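PDB 2VLA: restriction endonuclease R.BpuJI from Bacillus pumilus, which recognises its cognate DNA sequence through an N-terminal helix-turn-helix recognition domain and, as the full-length restriction enzyme, probably cleaves DNA as an endonuclease. Local coordinates for residues A[141-144]-A[145-148]; A[166-169]-A[170-174]; A[176-179]-A[180-184]. All coordinates share one frame; numbering follows the deposited sequence. Where two conformers were deposited one is given.

In the fold
The three contacts are local turns within the N-terminal recognition domain and follow one another along the chain: contact 1 in helix 137-150, contact 2 on the short helix 168-171, and contact 3 at the start of helix 177-189. Centre to centre, contacts 1 and 3 are about 10 Å apart, contacts 2 and 3 about 12 Å, and contacts 1 and 2 about 15 Å. Contact 3 touches both of the others: Gln-143 CG packs on Pro-177 CG at 3.6 Å, and Val-170 CG2 meets Val-180 CG2 at 4.1 Å. Contacts 1 and 2 do not touch. Measured between nearest atoms, the contacts lie about 11 to 18 Å from the DNA, so none of the three touches it.

Contact 1. Residues A[141-144]-A[145-148]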
loop_
_atom_site.group_PDB
_atom_site.type_symbol
_atom_site.label_atom_id
_atom_site.label_comp_id
_atom_site.label_asym_id
_atom_site.label_seq_id
_atom_site.Cartn_x
_atom_site.Cartn_y
_atom_site.Cartn_z
ATOM N N ILE A 141 5.715 4.768 9.004
ATOM C CA ILE A 141 4.537 5.003 9.871
ATOM C C ILE A 141 4.743 4.346 11.229
ATOM O O ILE A 141 4.511 4.954 12.276
ATOM C CB ILE A 141 3.236 4.463 9.222
ATOM C CG1 ILE A 141 2.822 5.331 8.041
ATOM C CG2 ILE A 141 2.094 4.404 10.251
ATOM C CD1 ILE A 141 1.917 4.616 7.061
ATOM N N LEU A 142 5.194 3.098 11.216
ATOM C CA LEU A 142 5.403 2.391 12.449
ATOM C C LEU A 142 6.461 3.119 13.334
ATOM O O LEU A 142 6.285 3.244 14.536
ATOM C CB LEU A 142 5.851 0.961 12.154
ATOM C CG LEU A 142 4.724 0.052 11.612
ATOM C CD1 LEU A 142 5.347 -1.288 11.258
ATOM C CD2 LEU A 142 3.548 -0.121 12.641
ATOM N N GLN A 143 7.552 3.610 12.728
ATOM C CA GLN A 143 8.520 4.346 13.501
ATOM C C GLN A 143 7.977 5.675 14.042
ATOM O O GLN A 143 8.272 6.058 15.163
ATOM C CB GLN A 143 9.791 4.582 12.688
ATOM C CG GLN A 143 10.942 5.244 13.487
ATOM C CD GLN A 143 11.527 4.330 14.531
ATOM O OE1 GLN A 143 11.357 3.128 14.485
ATOM N NE2 GLN A 143 12.351 4.896 15.396
ATOM N N VAL A 144 7.170 6.372 13.241
ATOM C CA VAL A 144 6.522 7.594 13.717
ATOM C C VAL A 144 5.628 7.278 14.954
ATOM O O VAL A 144 5.653 7.986 15.950
ATOM C CB VAL A 144 5.679 8.240 12.593
ATOM C CG1 VAL A 144 4.697 9.299 13.149
ATOM C CG2 VAL A 144 6.573 8.857 11.532
ATOM N N LEU A 145 4.876 6.179 14.877
ATOM C CA LEU A 145 4.001 5.796 15.993
ATOM C C LEU A 145 4.816 5.406 17.240
ATOM O O LEU A 145 4.443 5.763 18.371
ATOM C CB LEU A 145 3.072 4.653 15.568
ATOM C CG LEU A 145 1.980 5.040 14.556
ATOM C CD1 LEU A 145 1.306 3.791 14.036
ATOM C CD2 LEU A 145 0.957 5.998 15.176
ATOM N N LEU A 146 5.924 4.675 17.042
ATOM C CA LEU A 146 6.807 4.329 18.173
ATOM C C LEU A 146 7.347 5.595 18.812
ATOM O O LEU A 146 7.365 5.732 20.027
ATOM C CB LEU A 146 7.977 3.453 17.721
ATOM C CG LEU A 146 7.649 1.987 17.443
ATOM C CD1 LEU A 146 8.801 1.361 16.699
ATOM C CD2 LEU A 146 7.351 1.213 18.726
ATOM N N THR A 147 7.805 6.513 17.968
ATOM C CA THR A 147 8.395 7.763 18.433
ATOM C C THR A 147 7.359 8.646 19.145
ATOM O O THR A 147 7.651 9.254 20.167
ATOM C CB THR A 147 9.070 8.513 17.275
ATOM O OG1 THR A 147 10.053 7.664 16.690
ATOM C CG2 THR A 147 9.746 9.831 17.744
ATOM N N ALA A 148 6.110 8.635 18.655
ATOM C CA ALA A 148 5.019 9.318 19.360
ATOM C C ALA A 148 4.850 8.747 20.778
ATOM O O ALA A 148 4.839 9.486 21.759
ATOM C CB ALA A 148 3.712 9.204 18.555
HETATM O O HOH W 1 12.737 7.881 15.767
#
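Thr-147 and Gln-143 sit one turn apart in the alpha-helix 137-150, and both the backbone and the side chain of the threonine use the same glutamine carbonyl. OG1 of Thr-147 donates to Gln-143 O at 2.8 Å, while Thr-147 N reaches that oxygen at 2.9 Å. The two donors arrive from opposite faces of the carbonyl plane, the hydroxyl tilted farther out of it (35°) than the amide. What brings the hydroxyl back is a first torsion that sets OG1 beside the residue's own N (chi1 -57°); CG2 is then left to pack on Ile-178 and Ile-181 of helix 177-189.

A bend at the second torsion of Gln-143 (chi2 69°) puts its carboxamide between a water on Thr-147 and CD1 of Leu-146. Its NE2 lies too far from Thr-147 OG1 for a direct bond, and the water closes the ring, accepting from Gln-143 NE2 at 3.0 Å and donating to Thr-147 OG1 at 2.8 Å. The hydroxyl thus donates to the carbonyl and accepts from the water. On the other branch of the same amide, Gln-143 OE1 rests 3.8 Å from Leu-146 CD1, the two side chains crossing at about a right angle.

Elsewhere the turn is held by regular backbone bonds between residues four apart, such as Leu-146 N to Leu-142 O. Leu-145 and Leu-146 both pack on strand 230-232. The side chains of Ile-141 and Leu-145 share a direction, with Leu-145 CD1 3.9 Å from Ile-141 CG2. Closer to the backbone, Leu-145 CG stands 3.4 Å from Ile-141 O.

Contact 2. Residues A[166-169]-A[170-174]. With NA (sodium ion), chain E.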
loop_
_atom_site.group_PDB
_atom_site.type_symbol
_atom_site.label_atom_id
_atom_site.label_comp_id
_atom_site.label_asym_id
_atom_site.label_seq_id
_atom_site.Cartn_x
_atom_site.Cartn_y
_atom_site.Cartn_z
ATOM N N ASN A 166 0.797 12.535 3.195
ATOM C CA ASN A 166 0.610 13.562 2.179
ATOM C C ASN A 166 1.695 14.651 2.226
ATOM O O ASN A 166 1.567 15.661 1.580
ATOM C CB ASN A 166 -0.748 14.239 2.355
ATOM C CG ASN A 166 -1.413 14.627 1.011
ATOM O OD1 ASN A 166 -1.800 13.761 0.228
ATOM N ND2 ASN A 166 -1.547 15.932 0.764
ATOM N N SER A 167 2.743 14.434 3.023
ATOM C CA SER A 167 3.856 15.390 3.123
ATOM C C SER A 167 4.914 15.082 2.062
ATOM O O SER A 167 5.506 14.010 2.067
ATOM C CB SER A 167 4.499 15.331 4.515
ATOM O OG SER A 167 5.837 15.913 4.517
ATOM N N LEU A 168 5.123 16.015 1.145
ATOM C CA LEU A 168 6.113 15.819 0.101
ATOM C C LEU A 168 7.488 15.480 0.682
ATOM O O LEU A 168 8.156 14.553 0.213
ATOM C CB LEU A 168 6.201 17.050 -0.787
ATOM C CG LEU A 168 7.272 16.978 -1.873
ATOM C CD1 LEU A 168 6.956 15.874 -2.898
ATOM C CD2 LEU A 168 7.456 18.360 -2.569
ATOM N N GLN A 169 7.920 16.228 1.691
ATOM C CA GLN A 169 9.279 16.044 2.203
ATOM C C GLN A 169 9.454 14.699 2.867
ATOM O O GLN A 169 10.494 14.047 2.713
ATOM C CB GLN A 169 9.677 17.171 3.156
ATOM C CG GLN A 169 9.904 18.497 2.453
ATOM C CD GLN A 169 10.288 19.613 3.404
ATOM O OE1 GLN A 169 10.398 19.408 4.595
ATOM N NE2 GLN A 169 10.510 20.810 2.857
ATOM N N VAL A 170 8.421 14.239 3.579
ATOM C CA VAL A 170 8.485 12.922 4.166
ATOM C C VAL A 170 8.541 11.865 3.071
ATOM O O VAL A 170 9.328 10.928 3.145
ATOM C CB VAL A 170 7.265 12.659 5.111
ATOM C CG1 VAL A 170 7.168 11.167 5.461
ATOM C CG2 VAL A 170 7.380 13.515 6.359
ATOM N N LEU A 171 7.688 12.006 2.051
ATOM C CA LEU A 171 7.612 11.035 0.971
ATOM C C LEU A 171 8.908 11.004 0.123
ATOM O O LEU A 171 9.209 10.002 -0.518
ATOM C CB LEU A 171 6.384 11.318 0.084
ATOM C CG LEU A 171 4.993 11.147 0.718
ATOM C CD1 LEU A 171 3.988 11.726 -0.241
ATOM C CD2 LEU A 171 4.728 9.683 1.026
ATOM N N GLN A 172 9.633 12.118 0.124
ATOM C CA GLN A 172 10.956 12.202 -0.518
ATOM C C GLN A 172 12.050 11.589 0.320
ATOM O O GLN A 172 13.212 11.508 -0.119
ATOM C CB GLN A 172 11.297 13.653 -0.803
ATOM C CG GLN A 172 10.445 14.284 -1.898
ATOM C CD GLN A 172 10.729 15.742 -2.063
ATOM O OE1 GLN A 172 10.943 16.448 -1.081
ATOM N NE2 GLN A 172 10.729 16.221 -3.321
ATOM N N GLY A 173 11.735 11.166 1.524
ATOM C CA GLY A 173 12.746 10.532 2.368
ATOM C C GLY A 173 13.720 11.526 3.003
ATOM O O GLY A 173 14.833 11.162 3.345
ATOM N N LYS A 174 13.284 12.761 3.209
ATOM C CA LYS A 174 14.152 13.809 3.744
ATOM C C LYS A 174 14.058 13.978 5.260
ATOM O O LYS A 174 14.877 14.672 5.862
ATOM C CB LYS A 174 13.818 15.131 3.074
ATOM C CG LYS A 174 14.229 15.190 1.596
ATOM C CD LYS A 174 13.822 16.499 0.988
ATOM C CE LYS A 174 14.110 16.547 -0.496
ATOM N NZ LYS A 174 13.546 17.784 -1.128
HETATM NA NA NA E . 16.697 9.410 3.622
#
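Leu-168 and Gln-172 meet one turn apart, the carboxamide of the glutamine laid against the branch of the leucine: Gln-172 CD is 3.7 Å from Leu-168 CG, and its NE2 is 3.8 Å from Leu-168 CD1. With CG turned beside its own backbone N (chi1 -69°) and the chain extended beyond, Gln-172 runs back over Leu-168 O. Its two amide ends are both held. OE1 accepts from Lys-174 NZ at 2.9 Å, the amine standing above the carbonyl plane, and NE2 donates to Ala-131 O. With an alanine in place of Gln-172, the Lys-174 amine and Ala-131 carbonyl would probably each lose this partner, and Leu-168 its carboxamide neighbour.

The backbone beneath is the short helix 168-171, closed at both ends. At its start Ser-167 is the N-cap, OG accepting from Val-170 N at 3.2 Å. Its finish is a Schellman motif: Gly-173 has positive phi (77°), Lys-174 N bonds to Gln-169 O at 3.1 Å, and Gly-173 N bonds to Val-170 O. Gln-172 and Gly-173 also line a pocket holding a polyether, probably from the crystallisation liquor. Beyond the turn, Gly-173 O binds the sodium ion at 2.6 Å, with five further ligand atoms from elsewhere.

Contact 3. Residues A[176-179]-A[180-184]; sequences KPIE and VIEKI
Val-180 sets its CB against the backbone carbonyl of Pro-177 at the first turn of the alpha-helix 177-189, 3.4 Å from Pro-177 O. Lys-176, which also lines the pocket of a polyether probably left from crystallisation, holds the N-cap position, and its backbone N donates to Glu-179 OE2 at 2.8 Å, from above the carboxylate plane; Glu-179 OE1 accepts from Met-1 N, so the carboxylate also ties the chain terminus to the helix start. Val-180 N makes a weak bond back to Lys-176 O, while its side chain touches Tyr-163 and Val-164 of helix 157-165.

Next, Ile-181 N bonds to Pro-177 O at 3.1 Å, and Ile-181 CG1, beside its own N (chi1 -68°), comes to 3.6 Å from that oxygen. Glu-182 N bonds to Ile-178 O at 2.9 Å. Its extended chain then crosses the isoleucine: CG lies 3.2 Å from Ile-178 O, and OE2 approaches Ile-178 CG1 to 3.6 Å, a methylene-to-carboxylate contact on the exposed side. Lys-183 N bonds to Glu-179 O, and its chain, bent at chi2, carries NZ to a salt bridge with Asp-187. The side chain of Ile-184 touches Tyr-163, and its N bonds to Val-180 O at 3.0 Å.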
loop_
_atom_site.group_PDB
_atom_site.type_symbol
_atom_site.label_atom_id
_atom_site.label_comp_id
_atom_site.label_asym_id
_atom_site.label_seq_id
_atom_site.Cartn_x
_atom_site.Cartn_y
_atom_site.Cartn_z
ATOM N N LYS A 176 13.280 12.792 9.368
ATOM C CA LYS A 176 13.285 11.782 10.441
ATOM C C LYS A 176 11.969 11.801 11.246
ATOM O O LYS A 176 11.402 12.861 11.501
ATOM C CB LYS A 176 14.463 12.007 11.372
ATOM C CG LYS A 176 15.822 11.903 10.656
ATOM C CD LYS A 176 16.950 11.659 11.621
ATOM C CE LYS A 176 18.277 11.464 10.881
ATOM N NZ LYS A 176 18.376 10.118 10.218
ATOM N N PRO A 177 11.477 10.617 11.633
ATOM C CA PRO A 177 10.272 10.562 12.458
ATOM C C PRO A 177 10.277 11.499 13.653
ATOM O O PRO A 177 9.291 12.141 13.916
ATOM C CB PRO A 177 10.216 9.104 12.863
ATOM C CG PRO A 177 10.760 8.404 11.685
ATOM C CD PRO A 177 11.930 9.273 11.261
ATOM N N ILE A 178 11.403 11.676 14.322
ATOM C CA ILE A 178 11.415 12.591 15.459
ATOM C C ILE A 178 11.127 14.039 15.035
ATOM O O ILE A 178 10.531 14.808 15.794
ATOM C CB ILE A 178 12.768 12.550 16.257
ATOM C CG1 ILE A 178 12.625 13.417 17.518
ATOM C CG2 ILE A 178 13.986 12.998 15.379
ATOM C CD1 ILE A 178 11.603 12.880 18.540
ATOM N N GLU A 179 11.563 14.422 13.835
ATOM C CA GLU A 179 11.207 15.749 13.308
ATOM C C GLU A 179 9.701 15.931 13.151
ATOM O O GLU A 179 9.182 17.022 13.363
ATOM C CB GLU A 179 11.860 15.989 11.975
ATOM C CG GLU A 179 13.327 16.121 12.025
ATOM C CD GLU A 179 13.916 16.302 10.639
ATOM O OE1 GLU A 179 13.815 17.439 10.089
ATOM O OE2 GLU A 179 14.405 15.309 10.071
ATOM N N VAL A 180 9.010 14.877 12.706
ATOM C CA VAL A 180 7.573 14.919 12.537
ATOM C C VAL A 180 6.920 15.100 13.900
ATOM O O VAL A 180 6.061 15.959 14.083
ATOM C CB VAL A 180 7.064 13.627 11.867
ATOM C CG1 VAL A 180 5.534 13.614 11.839
ATOM C CG2 VAL A 180 7.617 13.512 10.451
ATOM N N ILE A 181 7.353 14.299 14.867
ATOM C CA ILE A 181 6.789 14.349 16.193
ATOM C C ILE A 181 7.021 15.714 16.846
ATOM O O ILE A 181 6.116 16.300 17.427
ATOM C CB ILE A 181 7.366 13.225 17.056
ATOM C CG1 ILE A 181 6.860 11.837 16.533
ATOM C CG2 ILE A 181 7.040 13.449 18.542
ATOM C CD1 ILE A 181 5.370 11.766 16.237
ATOM N N GLU A 182 8.220 16.240 16.730
ATOM C CA GLU A 182 8.511 17.549 17.314
ATOM C C GLU A 182 7.643 18.658 16.689
ATOM O O GLU A 182 7.131 19.539 17.391
ATOM C CB GLU A 182 10.007 17.877 17.186
ATOM C CG GLU A 182 10.880 17.034 18.133
ATOM C CD GLU A 182 12.395 17.154 17.874
ATOM O OE1 GLU A 182 12.802 17.632 16.796
ATOM O OE2 GLU A 182 13.175 16.733 18.757
ATOM N N LYS A 183 7.409 18.564 15.384
ATOM C CA LYS A 183 6.571 19.538 14.692
ATOM C C LYS A 183 5.099 19.437 15.142
ATOM O O LYS A 183 4.422 20.460 15.352
ATOM C CB LYS A 183 6.692 19.337 13.176
ATOM C CG LYS A 183 5.769 20.194 12.343
ATOM C CD LYS A 183 5.968 21.675 12.580
ATOM C CE LYS A 183 5.114 22.492 11.648
ATOM N NZ LYS A 183 5.010 23.913 12.069
ATOM N N ILE A 184 4.604 18.214 15.307
ATOM C CA ILE A 184 3.230 18.021 15.775
ATOM C C ILE A 184 3.078 18.605 17.175
ATOM O O ILE A 184 2.130 19.305 17.454
ATOM C CB ILE A 184 2.810 16.527 15.739
ATOM C CG1 ILE A 184 2.704 16.063 14.275
ATOM C CG2 ILE A 184 1.462 16.308 16.487
ATOM C CD1 ILE A 184 2.430 14.576 14.085
#